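Local coordinates for cupin 2 conserved barrel domain protein (Leptotrichia buccalis, PDB 3RNS) that is of unknown function but appears to hold two cupin-type beta barrels in one chain, the second a cupin domain, at residues A54-Y62 with K102-I110; L176-Y187 with A210-L221. All blocks are in the same frame, centred on the assembly; numbering follows the deposited sequence.

Overall arrangement
Contact 1 comes first along the chain and is complete before contact 2 begins; their centres lie about 25 Å apart, on opposite sides of the chain's centre. Contact 1 pairs strands 59-65 and 101-108, neighbours in one six-stranded antiparallel sheet. Contact 2 joins strand 174-180 to 218-225 in the other six-stranded sheet and strand 183-188 to 209-212 in a four-stranded one, all inside the cupin domain. The two meet where Y62 OH packs 3.2 Å from L180 CD2 and where I104 CD1 lies 4.1 Å from T178 OG1. The chain thus reads as two cupin-type halves packed through these large sheets, with edge strands 13-14 and 129-130 each crossing to the other half's sheet.

Contact 1: residues A54-Y62 with K102-I110; sequences AMLGNRYYY and KLIEIGEKI
Y61 and E105 run alongside each other on one face of an antiparallel strand pair, and Y61 OH donates to E105 OE2 at 2.7 Å. The hydroxyl reaches the oxygen on its anti side but well out of the carboxylate plane, with ring and carboxylate planes 79° apart; E105 CG stands anti to its backbone N (chi1 178°) and the chain beyond is extended, which carries the carboxylate out along the ring as far as the phenol oxygen. E105 OE1 is bonded to Y38 OH, and Y61 OH also bonds to Y93 OH, so both ends of this buried pair have second partners.

R59 shares that face. Its chain bends at chi2 (-82°), and NH1 donates to E108 O at 2.9 Å and to N58 O at 3.1 Å, tying the guanidinium to backbone carbonyls of both segments. N58 O also accepts from E108 N.

Backbone bonds join the antiparallel hydrogen-bonded pairs Y60-I106 and Y62-I104.

Apolar contacts occupy both faces: I104 CD1 meets the edge of the Y62 ring at CD2, 3.9 Å away, while L103 CD1 approaches Y61 CD1 at the same distance.

The strands are adjacent inner members of a six-stranded cupin-type sheet, with 83-87 beyond 59-65 and 37-44 beyond 101-108. An acetate, probably from the crystallisation liquor, lies near E105 and may mark a pocket, and strand 142-150 touches Y60, N58 and E108.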
loop_
_atom_site.group_PDB
_atom_site.type_symbol
_atom_site.label_atom_id
_atom_site.label_comp_id
_atom_site.label_asym_id
_atom_site.label_seq_id
_atom_site.Cartn_x
_atom_site.Cartn_y
_atom_site.Cartn_z
ATOM N N ALA A 54 16.918 -3.724 14.759
ATOM C CA ALA A 54 16.464 -5.099 14.438
ATOM C C ALA A 54 15.027 -5.371 14.934
ATOM O O ALA A 54 14.812 -5.773 16.086
ATOM C CB ALA A 54 17.462 -6.164 14.991
HETATM N N MSE A 55 14.069 -5.170 14.023
HETATM C CA MSE A 55 12.625 -5.153 14.315
HETATM C C MSE A 55 12.083 -6.521 14.705
HETATM O O MSE A 55 12.556 -7.543 14.192
HETATM C CB MSE A 55 11.894 -4.671 13.070
HETATM C CG MSE A 55 12.273 -3.254 12.640
HETATM SE SE MSE A 55 11.688 -1.942 14.001
HETATM C CE MSE A 55 13.334 -1.362 14.906
ATOM N N LEU A 56 11.100 -6.539 15.613
ATOM C CA LEU A 56 10.507 -7.808 16.092
ATOM C C LEU A 56 9.597 -8.477 15.032
ATOM O O LEU A 56 9.365 -9.694 15.088
ATOM C CB LEU A 56 9.733 -7.620 17.417
ATOM C CG LEU A 56 10.330 -8.193 18.720
ATOM C CD1 LEU A 56 9.646 -7.569 19.956
ATOM C CD2 LEU A 56 10.259 -9.749 18.778
ATOM N N GLY A 57 9.072 -7.685 14.092
ATOM C CA GLY A 57 8.306 -8.219 12.959
ATOM C C GLY A 57 8.759 -7.676 11.613
ATOM O O GLY A 57 9.569 -6.730 11.543
ATOM N N ASN A 58 8.209 -8.259 10.542
ATOM C CA ASN A 58 8.551 -7.878 9.181
ATOM C C ASN A 58 8.028 -6.484 8.831
ATOM O O ASN A 58 7.033 -6.011 9.409
ATOM C CB ASN A 58 8.014 -8.903 8.180
ATOM C CG ASN A 58 8.450 -10.336 8.509
ATOM O OD1 ASN A 58 9.638 -10.640 8.538
ATOM N ND2 ASN A 58 7.480 -11.209 8.772
ATOM N N ARG A 59 8.711 -5.842 7.895
ATOM C CA ARG A 59 8.290 -4.560 7.366
ATOM C C ARG A 59 8.249 -4.651 5.845
ATOM O O ARG A 59 9.115 -5.301 5.223
ATOM C CB ARG A 59 9.272 -3.474 7.754
ATOM C CG ARG A 59 9.461 -3.263 9.252
ATOM C CD ARG A 59 8.359 -2.401 9.829
ATOM N NE ARG A 59 8.476 -2.190 11.278
ATOM C CZ ARG A 59 8.024 -3.035 12.212
ATOM N NH1 ARG A 59 7.473 -4.199 11.881
ATOM N NH2 ARG A 59 8.140 -2.725 13.496
ATOM N N TYR A 60 7.240 -4.016 5.268
ATOM C CA TYR A 60 7.040 -3.948 3.844
ATOM C C TYR A 60 6.835 -2.474 3.495
ATOM O O TYR A 60 6.207 -1.733 4.253
ATOM C CB TYR A 60 5.789 -4.736 3.430
ATOM C CG TYR A 60 5.784 -6.136 3.964
ATOM C CD1 TYR A 60 6.315 -7.165 3.236
ATOM C CD2 TYR A 60 5.252 -6.417 5.209
ATOM C CE1 TYR A 60 6.369 -8.477 3.759
ATOM C CE2 TYR A 60 5.284 -7.709 5.736
ATOM C CZ TYR A 60 5.853 -8.730 5.004
ATOM O OH TYR A 60 5.862 -10.018 5.513
ATOM N N TYR A 61 7.347 -2.078 2.339
ATOM C CA TYR A 61 7.308 -0.723 1.858
ATOM C C TYR A 61 6.795 -0.710 0.460
ATOM O O TYR A 61 7.260 -1.529 -0.369
ATOM C CB TYR A 61 8.719 -0.134 1.856
ATOM C CG TYR A 61 9.215 0.112 3.260
ATOM C CD1 TYR A 61 8.798 1.225 3.960
ATOM C CD2 TYR A 61 10.047 -0.805 3.908
ATOM C CE1 TYR A 61 9.207 1.471 5.243
ATOM C CE2 TYR A 61 10.467 -0.570 5.206
ATOM C CZ TYR A 61 10.037 0.576 5.857
ATOM O OH TYR A 61 10.384 0.833 7.145
ATOM N N TYR A 62 5.865 0.201 0.194
ATOM C CA TYR A 62 5.470 0.538 -1.185
ATOM C C TYR A 62 5.805 2.001 -1.419
ATOM O O TYR A 62 5.374 2.884 -0.647
ATOM C CB TYR A 62 3.971 0.252 -1.415
ATOM C CG TYR A 62 3.526 0.703 -2.792
ATOM C CD1 TYR A 62 3.974 0.029 -3.935
ATOM C CD2 TYR A 62 2.768 1.840 -2.973
ATOM C CE1 TYR A 62 3.649 0.440 -5.187
ATOM C CE2 TYR A 62 2.409 2.260 -4.278
ATOM C CZ TYR A 62 2.875 1.553 -5.363
ATOM O OH TYR A 62 2.575 1.900 -6.639
ATOM N N LYS A 102 8.460 9.050 -0.763
ATOM C CA LYS A 102 7.254 8.797 -0.002
ATOM C C LYS A 102 6.975 7.308 0.006
ATOM O O LYS A 102 7.093 6.619 -1.026
ATOM C CB LYS A 102 6.065 9.580 -0.565
ATOM C CG LYS A 102 6.286 11.118 -0.485
ATOM C CD LYS A 102 5.086 11.868 -0.938
ATOM C CE LYS A 102 5.336 13.391 -0.944
ATOM N NZ LYS A 102 4.084 14.062 -1.411
ATOM N N LEU A 103 6.570 6.801 1.157
ATOM C CA LEU A 103 6.479 5.353 1.358
ATOM C C LEU A 103 5.244 5.034 2.130
ATOM O O LEU A 103 4.889 5.781 3.086
ATOM C CB LEU A 103 7.676 4.888 2.163
ATOM C CG LEU A 103 9.100 5.034 1.618
ATOM C CD1 LEU A 103 10.084 4.685 2.688
ATOM C CD2 LEU A 103 9.307 4.177 0.354
ATOM N N ILE A 104 4.575 3.938 1.764
ATOM C CA ILE A 104 3.644 3.278 2.653
ATOM C C ILE A 104 4.456 2.215 3.400
ATOM O O ILE A 104 5.140 1.410 2.769
ATOM C CB ILE A 104 2.477 2.546 1.905
ATOM C CG1 ILE A 104 1.758 3.465 0.919
ATOM C CG2 ILE A 104 1.503 1.963 2.940
ATOM C CD1 ILE A 104 0.608 2.798 0.144
ATOM N N GLU A 105 4.381 2.190 4.734
ATOM C CA GLU A 105 5.060 1.214 5.541
ATOM C C GLU A 105 3.993 0.315 6.176
ATOM O O GLU A 105 3.109 0.799 6.846
ATOM C CB GLU A 105 5.898 1.875 6.662
ATOM C CG GLU A 105 6.607 0.866 7.581
ATOM C CD GLU A 105 7.339 1.523 8.761
ATOM O OE1 GLU A 105 6.779 1.546 9.878
ATOM O OE2 GLU A 105 8.483 2.006 8.584
ATOM N N ILE A 106 4.115 -0.986 5.991
ATOM C CA ILE A 106 3.178 -1.957 6.531
ATOM C C ILE A 106 4.023 -2.794 7.462
ATOM O O ILE A 106 5.054 -3.290 7.057
ATOM C CB ILE A 106 2.536 -2.845 5.443
ATOM C CG1 ILE A 106 1.899 -2.008 4.336
ATOM C CG2 ILE A 106 1.464 -3.722 6.028
ATOM C CD1 ILE A 106 2.815 -1.710 3.155
ATOM N N GLY A 107 3.628 -2.884 8.712
ATOM C CA GLY A 107 4.368 -3.636 9.661
ATOM C C GLY A 107 3.562 -4.629 10.444
ATOM O O GLY A 107 2.384 -4.402 10.683
ATOM N N GLU A 108 4.210 -5.753 10.797
ATOM C CA GLU A 108 3.750 -6.684 11.838
ATOM C C GLU A 108 4.452 -6.273 13.118
ATOM O O GLU A 108 5.677 -6.092 13.112
ATOM C CB GLU A 108 4.166 -8.124 11.543
ATOM C CG GLU A 108 3.341 -8.891 10.497
ATOM C CD GLU A 108 3.180 -10.377 10.872
ATOM O OE1 GLU A 108 4.212 -11.059 11.118
ATOM O OE2 GLU A 108 2.022 -10.862 10.954
ATOM N N LYS A 109 3.729 -6.156 14.216
ATOM C CA LYS A 109 4.397 -5.717 15.431
ATOM C C LYS A 109 5.301 -6.847 16.053
ATOM O O LYS A 109 6.512 -6.602 16.296
ATOM C CB LYS A 109 3.390 -5.056 16.384
ATOM C CG LYS A 109 2.858 -3.756 15.777
ATOM C CD LYS A 109 2.024 -2.901 16.730
ATOM C CE LYS A 109 1.146 -1.925 15.939
ATOM N NZ LYS A 109 0.116 -1.301 16.791
ATOM N N ILE A 110 4.766 -8.062 16.228
ATOM C CA ILE A 110 5.584 -9.196 16.738
ATOM C C ILE A 110 5.601 -10.416 15.802
ATOM O O ILE A 110 4.631 -10.679 15.088
ATOM C CB ILE A 110 5.150 -9.630 18.157
ATOM C CG1 ILE A 110 5.530 -8.551 19.197
ATOM C CG2 ILE A 110 5.828 -10.982 18.565
ATOM C CD1 ILE A 110 5.233 -8.964 20.662
#

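Contact 2: residues L176-Y187 with A210-L221; sequences LVTVLDGEGKYY and AVEAETENFKML
V211 CG2 lies anti to the backbone N, which sets it over one face of the Y186 ring in a CH-pi contact, 3.7 Å from the centroid. The SE of M220, a selenomethionine, lies at the ring's edge, 5.2 Å from the Y186 centroid, a Met-aromatic contact. G184 CA packs over the centre of the F218 ring, 3.8 Å from its centroid, and F160 stacks on that ring. On the other face of the smaller sheet, Y187 OH donates to E212 OE1 at 2.7 Å with ring and carboxylate nearly coplanar. K185 NZ bonds to the same hydroxyl and forms a salt bridge with E214 OE2 at 3.0 Å, from above the carboxylate plane.

Further out, backbone bonds set these groups in place: T178 pairs with L221, K185 with E212 and Y187 with A210. A beta bulge lies between V179 and D181, and at D181 and G182 the chain turns from the larger sheet to the smaller. A water bridges E183 O and T215 N.

The chemistry is divided: an aromatic and apolar interior, where buried Y186 OH has no polar partner in the model, and a polar outer face, where the lysine probably offsets the negative charge of E212 and E214.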
loop_
_atom_site.group_PDB
_atom_site.type_symbol
_atom_site.label_atom_id
_atom_site.label_comp_id
_atom_site.label_asym_id
_atom_site.label_seq_id
_atom_site.Cartn_x
_atom_site.Cartn_y
_atom_site.Cartn_z
ATOM N N LEU A 176 -7.038 -1.489 3.044
ATOM C CA LEU A 176 -6.608 -0.354 2.268
ATOM C C LEU A 176 -6.357 -0.831 0.821
ATOM O O LEU A 176 -5.557 -1.739 0.587
ATOM C CB LEU A 176 -5.297 0.225 2.855
ATOM C CG LEU A 176 -4.781 1.420 2.028
ATOM C CD1 LEU A 176 -5.658 2.682 2.339
ATOM C CD2 LEU A 176 -3.265 1.603 2.311
ATOM N N VAL A 177 -7.009 -0.208 -0.131
ATOM C CA VAL A 177 -6.762 -0.493 -1.539
ATOM C C VAL A 177 -6.074 0.718 -2.164
ATOM O O VAL A 177 -6.371 1.883 -1.793
ATOM C CB VAL A 177 -8.062 -0.889 -2.278
ATOM C CG1 VAL A 177 -8.636 -2.175 -1.624
ATOM C CG2 VAL A 177 -9.123 0.243 -2.260
ATOM N N THR A 178 -5.095 0.449 -3.002
ATOM C CA THR A 178 -4.403 1.478 -3.765
ATOM C C THR A 178 -4.398 1.081 -5.243
ATOM O O THR A 178 -3.965 -0.032 -5.588
ATOM C CB THR A 178 -2.926 1.650 -3.308
ATOM O OG1 THR A 178 -2.882 1.855 -1.876
ATOM C CG2 THR A 178 -2.287 2.892 -3.962
ATOM N N VAL A 179 -4.794 2.013 -6.113
ATOM C CA VAL A 179 -4.899 1.707 -7.504
ATOM C C VAL A 179 -3.577 2.019 -8.137
ATOM O O VAL A 179 -3.107 3.150 -8.055
ATOM C CB VAL A 179 -6.038 2.460 -8.176
ATOM C CG1 VAL A 179 -5.984 2.314 -9.734
ATOM C CG2 VAL A 179 -7.397 1.937 -7.602
ATOM N N LEU A 180 -2.998 1.002 -8.794
ATOM C CA LEU A 180 -1.667 1.106 -9.393
ATOM C C LEU A 180 -1.671 1.507 -10.865
ATOM O O LEU A 180 -0.635 1.920 -11.389
ATOM C CB LEU A 180 -0.943 -0.249 -9.248
ATOM C CG LEU A 180 -0.885 -0.816 -7.824
ATOM C CD1 LEU A 180 -0.274 -2.204 -7.860
ATOM C CD2 LEU A 180 -0.056 0.142 -6.924
ATOM N N ASP A 181 -2.797 1.332 -11.543
ATOM C CA ASP A 181 -2.916 1.543 -12.978
ATOM C C ASP A 181 -4.393 1.628 -13.286
ATOM O O ASP A 181 -5.201 0.911 -12.695
ATOM C CB ASP A 181 -2.296 0.388 -13.773
ATOM C CG ASP A 181 -2.313 0.642 -15.310
ATOM O OD1 ASP A 181 -1.829 1.718 -15.712
ATOM O OD2 ASP A 181 -2.809 -0.208 -16.098
ATOM N N GLY A 182 -4.759 2.530 -14.181
ATOM C CA GLY A 182 -6.161 2.724 -14.550
ATOM C C GLY A 182 -7.006 3.324 -13.439
ATOM O O GLY A 182 -6.548 4.148 -12.672
ATOM N N GLU A 183 -8.262 2.902 -13.361
ATOM C CA GLU A 183 -9.112 3.363 -12.312
ATOM C C GLU A 183 -10.181 2.354 -12.098
ATOM O O GLU A 183 -10.583 1.637 -13.030
ATOM C CB GLU A 183 -9.684 4.759 -12.578
ATOM C CG GLU A 183 -10.615 4.846 -13.698
ATOM C CD GLU A 183 -11.301 6.244 -13.836
ATOM O OE1 GLU A 183 -12.567 6.250 -13.865
ATOM O OE2 GLU A 183 -10.589 7.289 -13.956
ATOM N N GLY A 184 -10.581 2.250 -10.838
ATOM C CA GLY A 184 -11.553 1.247 -10.424
ATOM C C GLY A 184 -12.740 1.847 -9.736
ATOM O O GLY A 184 -12.657 2.943 -9.155
ATOM N N LYS A 185 -13.867 1.172 -9.852
ATOM C CA LYS A 185 -15.084 1.627 -9.222
ATOM C C LYS A 185 -15.373 0.754 -8.028
ATOM O O LYS A 185 -15.619 -0.461 -8.161
ATOM C CB LYS A 185 -16.240 1.595 -10.178
ATOM C CG LYS A 185 -17.524 2.059 -9.520
ATOM C CD LYS A 185 -18.494 2.511 -10.586
ATOM C CE LYS A 185 -19.865 2.872 -10.047
ATOM N NZ LYS A 185 -20.920 2.430 -11.027
ATOM N N TYR A 186 -15.299 1.334 -6.849
ATOM C CA TYR A 186 -15.533 0.570 -5.621
ATOM C C TYR A 186 -16.881 0.883 -5.025
ATOM O O TYR A 186 -17.484 1.902 -5.331
ATOM C CB TYR A 186 -14.454 0.863 -4.594
ATOM C CG TYR A 186 -13.120 0.322 -4.969
ATOM C CD1 TYR A 186 -12.652 -0.862 -4.419
ATOM C CD2 TYR A 186 -12.311 0.992 -5.879
ATOM C CE1 TYR A 186 -11.406 -1.353 -4.767
ATOM C CE2 TYR A 186 -11.094 0.482 -6.251
ATOM C CZ TYR A 186 -10.638 -0.663 -5.685
ATOM O OH TYR A 186 -9.396 -1.166 -6.045
ATOM N N TYR A 187 -17.409 -0.066 -4.260
ATOM C CA TYR A 187 -18.635 0.135 -3.543
ATOM C C TYR A 187 -18.416 -0.269 -2.099
ATOM O O TYR A 187 -17.762 -1.303 -1.813
ATOM C CB TYR A 187 -19.777 -0.703 -4.097
ATOM C CG TYR A 187 -20.143 -0.487 -5.559
ATOM C CD1 TYR A 187 -21.260 0.264 -5.936
ATOM C CD2 TYR A 187 -19.401 -1.078 -6.557
ATOM C CE1 TYR A 187 -21.592 0.415 -7.283
ATOM C CE2 TYR A 187 -19.712 -0.932 -7.869
ATOM C CZ TYR A 187 -20.805 -0.190 -8.242
ATOM O OH TYR A 187 -21.046 -0.082 -9.618
ATOM N N ALA A 210 -17.547 -4.090 -2.763
ATOM C CA ALA A 210 -17.440 -4.691 -4.091
ATOM C C ALA A 210 -16.594 -3.761 -4.954
ATOM O O ALA A 210 -16.327 -2.615 -4.609
ATOM C CB ALA A 210 -18.848 -4.886 -4.705
ATOM N N VAL A 211 -16.183 -4.276 -6.093
ATOM C CA VAL A 211 -15.358 -3.540 -7.043
ATOM C C VAL A 211 -15.657 -3.984 -8.455
ATOM O O VAL A 211 -16.040 -5.134 -8.702
ATOM C CB VAL A 211 -13.845 -3.690 -6.745
ATOM C CG1 VAL A 211 -13.381 -5.074 -6.852
ATOM C CG2 VAL A 211 -13.027 -2.832 -7.652
ATOM N N GLU A 212 -15.481 -3.065 -9.381
ATOM C CA GLU A 212 -15.774 -3.305 -10.754
ATOM C C GLU A 212 -14.810 -2.500 -11.606
ATOM O O GLU A 212 -14.539 -1.312 -11.302
ATOM C CB GLU A 212 -17.224 -2.871 -10.932
ATOM C CG GLU A 212 -17.731 -2.784 -12.282
ATOM C CD GLU A 212 -19.205 -2.251 -12.340
ATOM O OE1 GLU A 212 -19.789 -1.816 -11.298
ATOM O OE2 GLU A 212 -19.759 -2.267 -13.468
ATOM N N ALA A 213 -14.293 -3.117 -12.665
ATOM C CA ALA A 213 -13.554 -2.386 -13.699
ATOM C C ALA A 213 -14.582 -1.785 -14.656
ATOM O O ALA A 213 -14.909 -2.339 -15.696
ATOM C CB ALA A 213 -12.551 -3.340 -14.445
ATOM N N GLU A 214 -15.122 -0.642 -14.293
ATOM C CA GLU A 214 -16.294 -0.113 -14.976
ATOM C C GLU A 214 -15.967 0.510 -16.344
ATOM O O GLU A 214 -16.576 0.171 -17.303
ATOM C CB GLU A 214 -16.953 0.948 -14.090
ATOM C CG GLU A 214 -18.233 1.546 -14.687
ATOM C CD GLU A 214 -18.655 2.870 -13.999
ATOM O OE1 GLU A 214 -17.778 3.733 -13.674
ATOM O OE2 GLU A 214 -19.877 3.033 -13.793
ATOM N N THR A 215 -14.996 1.398 -16.419
ATOM C CA THR A 215 -14.687 2.149 -17.636
ATOM C C THR A 215 -13.363 1.697 -18.277
ATOM O O THR A 215 -13.115 1.997 -19.433
ATOM C CB THR A 215 -14.520 3.642 -17.322
ATOM O OG1 THR A 215 -13.539 3.773 -16.290
ATOM C CG2 THR A 215 -15.839 4.268 -16.846
ATOM N N GLU A 216 -12.498 1.002 -17.542
ATOM C CA GLU A 216 -11.246 0.550 -18.152
ATOM C C GLU A 216 -10.556 -0.492 -17.280
ATOM O O GLU A 216 -10.997 -0.764 -16.187
ATOM C CB GLU A 216 -10.308 1.731 -18.336
ATOM C CG GLU A 216 -9.881 2.378 -16.996
ATOM C CD GLU A 216 -9.108 3.732 -17.199
ATOM O OE1 GLU A 216 -7.870 3.719 -17.460
ATOM O OE2 GLU A 216 -9.755 4.812 -17.078
ATOM N N ASN A 217 -9.497 -1.083 -17.799
ATOM C CA ASN A 217 -8.719 -2.035 -17.025
ATOM C C ASN A 217 -8.066 -1.353 -15.833
ATOM O O ASN A 217 -7.688 -0.197 -15.900
ATOM C CB ASN A 217 -7.602 -2.681 -17.845
ATOM C CG ASN A 217 -8.058 -3.317 -19.182
ATOM O OD1 ASN A 217 -9.193 -3.730 -19.384
ATOM N ND2 ASN A 217 -7.097 -3.433 -20.086
ATOM N N PHE A 218 -7.927 -2.052 -14.712
ATOM C CA PHE A 218 -7.187 -1.476 -13.595
ATOM C C PHE A 218 -6.414 -2.516 -12.810
ATOM O O PHE A 218 -6.679 -3.724 -12.889
ATOM C CB PHE A 218 -8.105 -0.574 -12.697
ATOM C CG PHE A 218 -8.890 -1.311 -11.661
ATOM C CD1 PHE A 218 -8.434 -1.385 -10.373
ATOM C CD2 PHE A 218 -10.092 -1.940 -11.976
ATOM C CE1 PHE A 218 -9.133 -2.091 -9.417
ATOM C CE2 PHE A 218 -10.815 -2.614 -11.024
ATOM C CZ PHE A 218 -10.317 -2.709 -9.718
ATOM N N LYS A 219 -5.428 -2.047 -12.062
ATOM C CA LYS A 219 -4.704 -2.891 -11.114
ATOM C C LYS A 219 -4.745 -2.236 -9.724
ATOM O O LYS A 219 -4.749 -0.992 -9.589
ATOM C CB LYS A 219 -3.218 -3.068 -11.557
ATOM C CG LYS A 219 -3.030 -3.823 -12.819
ATOM C CD LYS A 219 -1.572 -3.847 -13.264
ATOM C CE LYS A 219 -1.444 -4.473 -14.587
ATOM N NZ LYS A 219 -0.045 -4.575 -14.991
HETATM N N MSE A 220 -4.758 -3.076 -8.702
HETATM C CA MSE A 220 -4.721 -2.620 -7.344
HETATM C C MSE A 220 -3.893 -3.514 -6.431
HETATM O O MSE A 220 -3.722 -4.708 -6.659
HETATM C CB MSE A 220 -6.151 -2.595 -6.803
HETATM C CG MSE A 220 -6.888 -3.954 -6.971
HETATM SE SE MSE A 220 -8.546 -4.113 -5.849
HETATM C CE MSE A 220 -7.667 -4.319 -4.198
ATOM N N LEU A 221 -3.386 -2.904 -5.384
ATOM C CA LEU A 221 -2.824 -3.563 -4.249
ATOM C C LEU A 221 -3.825 -3.495 -3.098
ATOM O O LEU A 221 -4.365 -2.410 -2.759
ATOM C CB LEU A 221 -1.526 -2.864 -3.824
ATOM C CG LEU A 221 -0.874 -3.184 -2.455
ATOM C CD1 LEU A 221 -0.326 -4.648 -2.389
ATOM C CD2 LEU A 221 0.209 -2.095 -2.144
HETATM O O HOH W 1 -13.248 1.496 -13.871
#